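Local coordinates for protein PbICP-C (Plasmodium berghei, PDB 3PNR) that probably inhibits papain-like cysteine peptidases as a member of the falstatin family of parasite inhibitors, using an immunoglobulin-like beta sandwich, at residues Q39-T44 / G176-I181; L55-E60 / S151-H156; V70-H75 / S166-F171; I100-P105 / Y161-S166. All coordinates share one frame; numbering follows the deposited sequence.

In the fold
All four contacts belong to one beta sandwich. Interactions 1 and 3 each join neighbouring strands of the four-stranded sheet: interaction 1 at its outer strand 41-49, interaction 3 at its other outer strand 68-75. Interaction 2 joins strands of the five-stranded sheet. Interaction 4 spans the core between the two sheets, sharing strand 159-168 with interaction 3 and touching interaction 2. The chemistry follows the place. Interaction 1 is partly exposed and adds a hydrogen bond between side-chain amides and a salt bridge to its backbone pairing. Interactions 2 and 3 combine backbone bonds with buried apolar side chains. Interaction 4 has no hydrogen bond between its segments and rests on apolar packing.

Interaction 1. Residues Q39-T44 / G176-I181; sequences QTNQET and GANTKI
Asn41 to Thr44 run parallel to Asn178 to Ile181, with axes 4.7 Å apart and directions 18° apart, so that Asn41 lies beside Asn178 and Thr44 beside Ile181. This is a parallel strand pair at the edge of the four-stranded sheet of an immunoglobulin-like sandwich. Asn41 uses both backbone polar atoms. Its N gives a hydrogen bond to Ala177 O at 2.9 Å, and its O takes one from Thr179 N. Further along, Ile181 N bonds to Glu43 O at 3.1 Å, while the bond from Glu43 N to Thr179 O is weak. The side chains of Asn41 and Asn178 share one face of the sheet. Asn41 ND2 bonds to Asn178 OD1 at 2.8 Å, but the donor stands above the carbonyl plane of Asn178, and the two amides are nearly perpendicular (86°). The same ND2 also bonds to Gln39 O at 2.7 Å. Two acceptors thus fix the rotation of the Asn41 amide. Asn178 OD1 has a second donor in Ser37 N, which ties the chain just before strand 41-49 to strand 178-186. On the same face Glu43 and Lys180 form a salt bridge. The Glu43 chain is extended, with CG opposite the backbone N (chi1 -178°), and the Lys180 chain bends to bring its amine back to the carboxylate. On the other face, Thr179 OG1 bonds to Ser166 OG of the next strand. Near the start of the pair, Thr40 OG1 takes weak bonds from Gly176 N and Ala177 N. Lys180 NZ meets Glu43 OE1 at 2.8 Å, nearly along the C-O bond of the carboxylate.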
# COMPACT_ATOMS: atom_id res chain seq x y z
N GLN B 39 17.61 4.35 1.00
CA GLN B 39 18.28 5.49 0.39
C GLN B 39 18.35 5.28 -1.12
O GLN B 39 18.51 4.16 -1.61
CB GLN B 39 19.68 5.67 0.97
CG GLN B 39 19.72 5.76 2.48
CD GLN B 39 21.10 5.48 3.04
OE1 GLN B 39 22.11 5.71 2.37
NE2 GLN B 39 21.15 4.96 4.26
N THR B 40 18.21 6.38 -1.85
CA THR B 40 18.35 6.38 -3.29
C THR B 40 19.72 5.84 -3.69
O THR B 40 20.74 6.29 -3.17
CB THR B 40 18.21 7.80 -3.83
OG1 THR B 40 16.90 8.30 -3.51
CG2 THR B 40 18.42 7.83 -5.34
N ASN B 41 19.73 4.88 -4.61
CA ASN B 41 20.99 4.26 -5.02
C ASN B 41 21.01 3.70 -6.44
O ASN B 41 19.98 3.61 -7.11
CB ASN B 41 21.40 3.18 -4.03
CG ASN B 41 20.44 2.01 -4.02
OD1 ASN B 41 20.66 1.01 -4.69
ND2 ASN B 41 19.37 2.14 -3.26
N GLN B 42 22.20 3.29 -6.86
CA GLN B 42 22.45 2.80 -8.20
C GLN B 42 23.18 1.47 -8.08
O GLN B 42 23.84 1.20 -7.08
CB GLN B 42 23.33 3.81 -8.93
CG GLN B 42 23.34 3.71 -10.43
CD GLN B 42 23.96 4.94 -11.08
OE1 GLN B 42 23.87 6.06 -10.55
NE2 GLN B 42 24.58 4.75 -12.24
N GLU B 43 23.05 0.62 -9.10
CA GLU B 43 23.75 -0.66 -9.10
C GLU B 43 23.91 -1.15 -10.53
O GLU B 43 22.95 -1.62 -11.15
CB GLU B 43 22.99 -1.71 -8.27
CG GLU B 43 23.67 -3.08 -8.19
CD GLU B 43 22.85 -4.11 -7.41
OE1 GLU B 43 21.74 -3.76 -6.95
OE2 GLU B 43 23.30 -5.26 -7.25
N THR B 44 25.11 -1.02 -11.08
CA THR B 44 25.38 -1.57 -12.40
C THR B 44 25.78 -3.03 -12.27
O THR B 44 26.37 -3.45 -11.27
CB THR B 44 26.47 -0.81 -13.17
OG1 THR B 44 26.12 0.58 -13.24
CG2 THR B 44 26.58 -1.36 -14.58
N GLY B 176 13.94 7.52 -2.30
CA GLY B 176 14.46 6.16 -2.19
C GLY B 176 14.38 5.32 -3.44
O GLY B 176 14.06 4.13 -3.38
N ALA B 177 14.69 5.92 -4.58
CA ALA B 177 14.72 5.20 -5.85
C ALA B 177 15.92 4.27 -5.96
O ALA B 177 17.07 4.71 -5.83
CB ALA B 177 14.68 6.19 -7.03
N ASN B 178 15.65 2.98 -6.19
CA ASN B 178 16.69 1.98 -6.41
C ASN B 178 16.82 1.69 -7.90
O ASN B 178 15.93 1.08 -8.51
CB ASN B 178 16.38 0.68 -5.67
CG ASN B 178 16.53 0.80 -4.16
OD1 ASN B 178 17.38 0.14 -3.56
ND2 ASN B 178 15.69 1.63 -3.54
N THR B 179 17.94 2.10 -8.49
CA THR B 179 18.12 1.98 -9.93
C THR B 179 19.07 0.85 -10.29
O THR B 179 20.13 0.71 -9.68
CB THR B 179 18.63 3.30 -10.50
OG1 THR B 179 17.79 4.37 -10.02
CG2 THR B 179 18.62 3.27 -12.02
N LYS B 180 18.67 0.03 -11.26
CA LYS B 180 19.50 -1.06 -11.75
C LYS B 180 19.88 -0.87 -13.21
O LYS B 180 19.02 -0.94 -14.10
CB LYS B 180 18.80 -2.41 -11.59
CG LYS B 180 18.28 -2.71 -10.19
CD LYS B 180 19.34 -2.58 -9.11
CE LYS B 180 18.88 -3.25 -7.81
NZ LYS B 180 19.32 -2.50 -6.60
N ILE B 181 21.16 -0.63 -13.46
CA ILE B 181 21.70 -0.63 -14.81
C ILE B 181 22.29 -1.99 -15.16
O ILE B 181 23.19 -2.48 -14.47
CB ILE B 181 22.83 0.39 -14.96
CG1 ILE B 181 22.37 1.76 -14.46
CG2 ILE B 181 23.31 0.42 -16.42
CD1 ILE B 181 23.47 2.57 -13.83

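Interaction 2. Residues L55-E60 / S151-H156; sequences LCIDLE and SVIKGH
Leu55 and Ile153 pair through their flat peptide groups, as do Ile57 and Ser151. Leu55 N bonds to Ile153 O at 2.7 Å, and Ile153 N returns a bond to Leu55 O at 2.8 Å. The pairing is antiparallel (156° between strand directions), within the five-stranded sheet of the sandwich. A second hydrogen-bonded pair follows at Ile57 and Ser151. Ser151 N bonds to Ile57 O and Ile57 N to Ser151 O, each at 2.9 Å. Cys56 and Val152 form the non-hydrogen-bonded pair between them. Their side chains share the partly exposed face of the sheet and hardly meet. Leu55, Ile57, Ser151 and Ile153 all lie on the opposite, buried face, where the Ser151 hydroxyl bonds to Thr103 O. There Leu55 and Ile153 lie side by side and point the same way, with Leu55 CD2 3.9 Å from Ile153 CD1. Ile57 crosses Ile153 at an angle and packs both CG1 and CD1 on the same methyl. Ile153 sends its CG1 branch opposite its carbonyl carbon (chi1 -60°), and the extended chain carries CD1 toward Ile57. Beyond the pair, Ile153 also touches Ile163 and Tyr165 of the facing sheet. Past Ile57 along the strand, Leu59 adds a looser contact, its CD1 4.3 Å from Ser151 CB. The nearest side-chain approach between the isoleucines is Ile57 CG1 to Ile153 CD1, at 3.5 Å.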
# COMPACT_ATOMS: atom_id res chain seq x y z
N LEU B 55 17.43 -13.44 -22.11
CA LEU B 55 17.83 -13.15 -20.74
C LEU B 55 16.64 -12.74 -19.86
O LEU B 55 15.90 -11.81 -20.18
CB LEU B 55 18.90 -12.06 -20.72
CG LEU B 55 19.31 -11.49 -19.36
CD1 LEU B 55 19.82 -12.58 -18.42
CD2 LEU B 55 20.34 -10.38 -19.54
N CYS B 56 16.47 -13.45 -18.74
CA CYS B 56 15.36 -13.21 -17.82
C CYS B 56 15.81 -12.35 -16.64
O CYS B 56 16.66 -12.77 -15.85
CB CYS B 56 14.78 -14.53 -17.30
SG CYS B 56 14.21 -15.71 -18.57
N ILE B 57 15.24 -11.16 -16.52
CA ILE B 57 15.48 -10.31 -15.36
C ILE B 57 14.34 -10.46 -14.35
O ILE B 57 13.19 -10.12 -14.63
CB ILE B 57 15.66 -8.84 -15.75
CG1 ILE B 57 16.73 -8.70 -16.84
CG2 ILE B 57 16.06 -8.02 -14.54
CD1 ILE B 57 18.15 -8.89 -16.33
N ASP B 58 14.68 -11.00 -13.18
CA ASP B 58 13.71 -11.18 -12.10
C ASP B 58 13.84 -10.04 -11.08
O ASP B 58 14.84 -9.94 -10.36
CB ASP B 58 13.92 -12.53 -11.40
CG ASP B 58 13.36 -13.70 -12.19
OD1 ASP B 58 12.94 -13.49 -13.35
OD2 ASP B 58 13.33 -14.82 -11.65
N LEU B 59 12.81 -9.20 -11.04
CA LEU B 59 12.82 -8.00 -10.22
C LEU B 59 12.02 -8.17 -8.93
O LEU B 59 10.83 -8.49 -8.95
CB LEU B 59 12.27 -6.83 -11.04
CG LEU B 59 13.07 -6.50 -12.29
CD1 LEU B 59 12.20 -5.84 -13.35
CD2 LEU B 59 14.26 -5.62 -11.92
N GLU B 60 12.69 -7.94 -7.81
CA GLU B 60 12.10 -8.18 -6.50
C GLU B 60 11.70 -6.88 -5.79
O GLU B 60 12.37 -5.85 -5.91
CB GLU B 60 13.07 -8.97 -5.61
CG GLU B 60 12.41 -9.60 -4.40
CD GLU B 60 11.38 -10.63 -4.79
OE1 GLU B 60 11.57 -11.32 -5.82
OE2 GLU B 60 10.37 -10.76 -4.06
N SER B 151 11.22 -8.90 -16.34
CA SER B 151 11.53 -8.28 -17.63
C SER B 151 12.32 -9.23 -18.56
O SER B 151 13.07 -10.09 -18.10
CB SER B 151 12.28 -6.95 -17.46
OG SER B 151 12.39 -6.25 -18.70
N VAL B 152 12.14 -9.03 -19.86
CA VAL B 152 12.71 -9.91 -20.88
C VAL B 152 13.72 -9.20 -21.78
O VAL B 152 13.40 -8.18 -22.41
CB VAL B 152 11.60 -10.51 -21.75
CG1 VAL B 152 12.20 -11.43 -22.81
CG2 VAL B 152 10.60 -11.26 -20.89
N ILE B 153 14.94 -9.74 -21.85
CA ILE B 153 15.98 -9.16 -22.70
C ILE B 153 16.42 -10.10 -23.82
O ILE B 153 16.77 -11.25 -23.58
CB ILE B 153 17.22 -8.73 -21.88
CG1 ILE B 153 16.84 -7.69 -20.83
CG2 ILE B 153 18.31 -8.19 -22.80
CD1 ILE B 153 17.94 -7.38 -19.83
N LYS B 154 16.39 -9.59 -25.06
CA LYS B 154 16.78 -10.39 -26.22
C LYS B 154 17.65 -9.60 -27.21
O LYS B 154 17.25 -8.56 -27.73
CB LYS B 154 15.55 -10.95 -26.94
CG LYS B 154 15.84 -11.65 -28.25
CD LYS B 154 14.55 -12.18 -28.86
CE LYS B 154 14.67 -12.38 -30.36
NZ LYS B 154 13.36 -12.74 -30.97
N GLY B 155 18.86 -10.12 -27.45
CA GLY B 155 19.79 -9.50 -28.39
C GLY B 155 19.52 -9.91 -29.82
O GLY B 155 19.09 -11.03 -30.10
N HIS B 156 19.78 -8.98 -30.74
CA HIS B 156 19.57 -9.23 -32.17
C HIS B 156 20.83 -8.92 -32.97
O HIS B 156 20.94 -9.24 -34.15
CB HIS B 156 18.41 -8.39 -32.69
CG HIS B 156 17.09 -8.71 -32.06
ND1 HIS B 156 16.16 -7.75 -31.74
CD2 HIS B 156 16.55 -9.90 -31.68
CE1 HIS B 156 15.10 -8.32 -31.21
NE2 HIS B 156 15.31 -9.63 -31.16

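Interaction 3. Residues V70-H75 / S166-F171; sequences VLLGIH and SYYRPF. With CD (cadmium ion), chain F.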
# COMPACT_ATOMS: atom_id res chain seq x y z
N VAL B 70 10.02 0.08 -13.20
CA VAL B 70 9.81 0.62 -14.55
C VAL B 70 11.07 0.49 -15.41
O VAL B 70 12.17 0.84 -14.97
CB VAL B 70 9.41 2.10 -14.47
CG1 VAL B 70 8.99 2.62 -15.84
CG2 VAL B 70 8.30 2.27 -13.48
N LEU B 71 10.91 -0.03 -16.63
CA LEU B 71 12.02 -0.02 -17.58
C LEU B 71 12.15 1.39 -18.14
O LEU B 71 11.23 1.89 -18.78
CB LEU B 71 11.80 -1.01 -18.72
CG LEU B 71 12.70 -0.76 -19.94
CD1 LEU B 71 14.14 -1.18 -19.69
CD2 LEU B 71 12.13 -1.45 -21.18
N LEU B 72 13.29 2.02 -17.88
CA LEU B 72 13.44 3.44 -18.14
C LEU B 72 14.20 3.77 -19.42
O LEU B 72 14.04 4.85 -19.97
CB LEU B 72 14.10 4.14 -16.95
CG LEU B 72 13.22 4.32 -15.71
CD1 LEU B 72 14.05 4.88 -14.57
CD2 LEU B 72 12.03 5.23 -16.02
N GLY B 73 15.04 2.85 -19.89
CA GLY B 73 15.79 3.13 -21.10
C GLY B 73 16.85 2.13 -21.52
O GLY B 73 17.37 1.36 -20.70
N ILE B 74 17.16 2.15 -22.82
CA ILE B 74 18.29 1.45 -23.39
C ILE B 74 19.24 2.50 -23.98
O ILE B 74 18.81 3.34 -24.77
CB ILE B 74 17.85 0.50 -24.53
CG1 ILE B 74 16.63 -0.31 -24.10
CG2 ILE B 74 18.98 -0.44 -24.92
CD1 ILE B 74 16.96 -1.53 -23.26
N HIS B 75 20.51 2.47 -23.58
CA HIS B 75 21.48 3.46 -24.06
C HIS B 75 22.76 2.82 -24.60
O HIS B 75 23.16 1.74 -24.17
CB HIS B 75 21.86 4.45 -22.95
CG HIS B 75 20.68 5.05 -22.24
ND1 HIS B 75 20.05 6.19 -22.69
CD2 HIS B 75 20.04 4.67 -21.11
CE1 HIS B 75 19.05 6.48 -21.87
NE2 HIS B 75 19.02 5.58 -20.90
N SER B 166 14.29 0.91 -12.74
CA SER B 166 14.25 1.53 -11.43
C SER B 166 12.98 1.21 -10.68
O SER B 166 11.90 1.09 -11.27
CB SER B 166 14.45 3.04 -11.52
OG SER B 166 15.04 3.53 -10.32
N TYR B 167 13.14 1.05 -9.37
CA TYR B 167 12.06 0.84 -8.42
C TYR B 167 11.89 2.18 -7.73
O TYR B 167 12.75 2.59 -6.94
CB TYR B 167 12.50 -0.22 -7.42
CG TYR B 167 11.41 -0.86 -6.58
CD1 TYR B 167 10.32 -1.48 -7.17
CD2 TYR B 167 11.49 -0.87 -5.19
CE1 TYR B 167 9.33 -2.08 -6.40
CE2 TYR B 167 10.52 -1.47 -4.42
CZ TYR B 167 9.44 -2.07 -5.03
OH TYR B 167 8.46 -2.66 -4.26
N TYR B 168 10.81 2.88 -8.06
CA TYR B 168 10.59 4.21 -7.50
C TYR B 168 9.10 4.49 -7.32
O TYR B 168 8.25 3.72 -7.77
CB TYR B 168 11.27 5.29 -8.37
CG TYR B 168 10.58 5.59 -9.68
CD1 TYR B 168 10.73 4.74 -10.78
CD2 TYR B 168 9.77 6.71 -9.82
CE1 TYR B 168 10.09 5.01 -11.98
CE2 TYR B 168 9.12 6.98 -11.02
CZ TYR B 168 9.29 6.13 -12.10
OH TYR B 168 8.65 6.40 -13.30
N ARG B 169 8.79 5.60 -6.65
CA ARG B 169 7.41 6.08 -6.55
C ARG B 169 7.18 7.23 -7.54
O ARG B 169 7.88 8.24 -7.49
CB ARG B 169 7.11 6.57 -5.13
CG ARG B 169 7.22 5.53 -4.04
CD ARG B 169 6.89 6.15 -2.69
NE ARG B 169 6.37 5.18 -1.72
CZ ARG B 169 6.03 5.49 -0.47
NH1 ARG B 169 6.16 6.73 -0.03
NH2 ARG B 169 5.57 4.55 0.34
N PRO B 170 6.20 7.06 -8.44
CA PRO B 170 5.85 8.06 -9.45
C PRO B 170 5.44 9.39 -8.83
O PRO B 170 5.64 10.45 -9.42
CB PRO B 170 4.65 7.43 -10.15
CG PRO B 170 4.81 5.95 -9.92
CD PRO B 170 5.43 5.81 -8.58
N PHE B 171 4.87 9.31 -7.64
CA PHE B 171 4.37 10.49 -6.96
C PHE B 171 5.44 11.11 -6.06
O PHE B 171 5.20 12.15 -5.44
CB PHE B 171 3.12 10.15 -6.14
CG PHE B 171 3.31 8.99 -5.18
CD1 PHE B 171 3.05 7.69 -5.59
CD2 PHE B 171 3.72 9.22 -3.87
CE1 PHE B 171 3.21 6.64 -4.71
CE2 PHE B 171 3.87 8.17 -2.99
CZ PHE B 171 3.62 6.87 -3.41
CD CD F . 21.39 7.93 -23.73
O HOH W 1 19.29 7.69 -25.10
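Val70 and Ser166 form one antiparallel hydrogen-bonded pair in the four-stranded sheet. Val70 N bonds to Ser166 O at 2.9 Å, and Ser166 N bonds back to Val70 O at 3.1 Å. Two side chains extend this contact. Val70 CG2 packs obliquely on the Tyr168 ring, 3.6 Å from CE1, and Leu72 CD1 rests on Ser166 CB at 3.6 Å. The Tyr168 CG sits between its backbone N and carbonyl carbon (chi1 74°), which swings the ring over to Val70. Its hydroxyl bonds to Pro87 O, and Phe86 meets the ring edge-to-face, so the ring is held from the loop side. At Leu72 and Gly73, which both face Val164, the strand has a classic beta bulge. His75 ND1 binds a cadmium ion at 2.4 Å. Asp77 OD1 also binds the ion, and a water oxygen lies 2.5 Å from the cadmium. On the other side of the pair, Arg169 forms a salt bridge with an acidic side chain of another protein chain, and Phe171 meets an aromatic ring there. The backbone bonds set the register, and the Tyr168 ring, fixed at its hydroxyl, offers Val70 a buried apolar surface; charge and metal binding stay outside the touching residues.

Interaction 4. Residues I100-P105 / Y161-S166; sequences ISVTQP and YYIVYS
Tyr165 OH, which lies against Val102 CG1, shares a hydrogen bond with Ser151 OG. That serine oxygen is also bonded to Thr103 O. Ser151 thereby links strand 159-168 to strand 100-107; the two segments have no direct hydrogen bond. They belong to opposite sheets, and their axes lie 10.1 Å apart and only 9° from parallel. Side chains fill the distance across the core of the sandwich. Ile100 CG1 stands opposite its backbone N (chi1 -169°), and the extended chain carries CD1 over one face of the Tyr161 ring. Ile100 CD1 makes a CH-pi contact 4.2 Å from the centroid of the Tyr161 ring, 25° off its normal. The same CD1 lies 4.1 Å from Ile163 CD1. Val102 and Ile163 reach toward each other tip to tip, with Val102 CG2 3.7 Å from Ile163 CD1. At the far end, Pro105 CG packs obliquely on the Tyr165 ring, 4.2 Å from CD1. Tyr161 OH bonds to Lys157 O. Both tyrosines therefore give their rings to apolar packing while their hydroxyls are satisfied by polar partners outside the two segments.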
# COMPACT_ATOMS: atom_id res chain seq x y z
N ILE B 100 18.20 -4.68 -30.39
CA ILE B 100 17.82 -5.28 -29.12
C ILE B 100 16.33 -5.08 -28.81
O ILE B 100 15.70 -4.16 -29.32
CB ILE B 100 18.66 -4.69 -27.96
CG1 ILE B 100 18.46 -5.49 -26.66
CG2 ILE B 100 18.32 -3.21 -27.76
CD1 ILE B 100 19.60 -5.31 -25.66
N SER B 101 15.78 -5.95 -27.97
CA SER B 101 14.41 -5.78 -27.51
C SER B 101 14.27 -6.10 -26.01
O SER B 101 14.70 -7.17 -25.55
CB SER B 101 13.44 -6.62 -28.34
OG SER B 101 13.46 -7.97 -27.92
N VAL B 102 13.69 -5.17 -25.27
CA VAL B 102 13.45 -5.36 -23.84
C VAL B 102 12.04 -4.91 -23.41
O VAL B 102 11.54 -3.87 -23.84
CB VAL B 102 14.52 -4.65 -22.97
CG1 VAL B 102 14.58 -5.30 -21.60
CG2 VAL B 102 15.89 -4.72 -23.65
N THR B 103 11.42 -5.71 -22.56
CA THR B 103 10.03 -5.49 -22.18
C THR B 103 9.88 -4.79 -20.83
O THR B 103 10.72 -4.95 -19.95
CB THR B 103 9.28 -6.83 -22.11
OG1 THR B 103 10.01 -7.73 -21.27
CG2 THR B 103 9.15 -7.43 -23.50
N GLN B 104 8.81 -4.02 -20.68
CA GLN B 104 8.47 -3.42 -19.39
C GLN B 104 8.19 -4.53 -18.38
O GLN B 104 7.57 -5.54 -18.72
CB GLN B 104 7.23 -2.52 -19.52
CG GLN B 104 7.49 -1.18 -20.18
CD GLN B 104 8.32 -0.24 -19.31
OE1 GLN B 104 8.48 -0.46 -18.11
NE2 GLN B 104 8.86 0.80 -19.92
N PRO B 105 8.65 -4.35 -17.13
CA PRO B 105 8.39 -5.41 -16.15
C PRO B 105 6.89 -5.67 -16.00
O PRO B 105 6.10 -4.73 -16.03
CB PRO B 105 9.00 -4.86 -14.86
CG PRO B 105 10.02 -3.86 -15.31
CD PRO B 105 9.44 -3.24 -16.56
N TYR B 161 25.11 -2.60 -24.50
CA TYR B 161 23.84 -1.94 -24.20
C TYR B 161 23.66 -1.66 -22.71
O TYR B 161 23.87 -2.54 -21.87
CB TYR B 161 22.68 -2.79 -24.73
CG TYR B 161 22.81 -3.19 -26.18
CD1 TYR B 161 22.39 -2.34 -27.20
CD2 TYR B 161 23.35 -4.41 -26.54
CE1 TYR B 161 22.50 -2.70 -28.52
CE2 TYR B 161 23.47 -4.78 -27.87
CZ TYR B 161 23.04 -3.92 -28.85
OH TYR B 161 23.16 -4.28 -30.18
N TYR B 162 23.28 -0.42 -22.40
CA TYR B 162 22.92 -0.03 -21.04
C TYR B 162 21.40 -0.08 -20.88
O TYR B 162 20.69 0.79 -21.41
CB TYR B 162 23.43 1.38 -20.72
CG TYR B 162 24.91 1.46 -20.48
CD1 TYR B 162 25.47 1.01 -19.29
CD2 TYR B 162 25.76 1.98 -21.45
CE1 TYR B 162 26.83 1.08 -19.07
CE2 TYR B 162 27.11 2.06 -21.23
CZ TYR B 162 27.65 1.60 -20.04
OH TYR B 162 29.00 1.67 -19.83
N ILE B 163 20.92 -1.09 -20.16
CA ILE B 163 19.50 -1.23 -19.88
C ILE B 163 19.19 -0.73 -18.47
O ILE B 163 19.79 -1.18 -17.50
CB ILE B 163 19.06 -2.70 -19.98
CG1 ILE B 163 19.60 -3.31 -21.28
CG2 ILE B 163 17.55 -2.81 -19.90
CD1 ILE B 163 19.02 -4.66 -21.61
N VAL B 164 18.26 0.22 -18.36
CA VAL B 164 18.00 0.86 -17.07
C VAL B 164 16.63 0.52 -16.46
O VAL B 164 15.58 0.73 -17.08
CB VAL B 164 18.18 2.38 -17.15
CG1 VAL B 164 17.98 2.99 -15.78
CG2 VAL B 164 19.57 2.70 -17.67
N TYR B 165 16.66 -0.01 -15.25
CA TYR B 165 15.44 -0.28 -14.50
C TYR B 165 15.46 0.54 -13.23
O TYR B 165 16.53 0.83 -12.68
CB TYR B 165 15.37 -1.75 -14.11
CG TYR B 165 15.29 -2.71 -15.26
CD1 TYR B 165 14.08 -2.95 -15.90
CD2 TYR B 165 16.41 -3.41 -15.68
CE1 TYR B 165 14.00 -3.85 -16.95
CE2 TYR B 165 16.34 -4.32 -16.73
CZ TYR B 165 15.13 -4.53 -17.36
OH TYR B 165 15.04 -5.42 -18.39
N SER B 166 14.29 0.91 -12.74
CA SER B 166 14.25 1.53 -11.43
C SER B 166 12.98 1.21 -10.68
O SER B 166 11.90 1.09 -11.27
CB SER B 166 14.45 3.04 -11.52
OG SER B 166 15.04 3.53 -10.32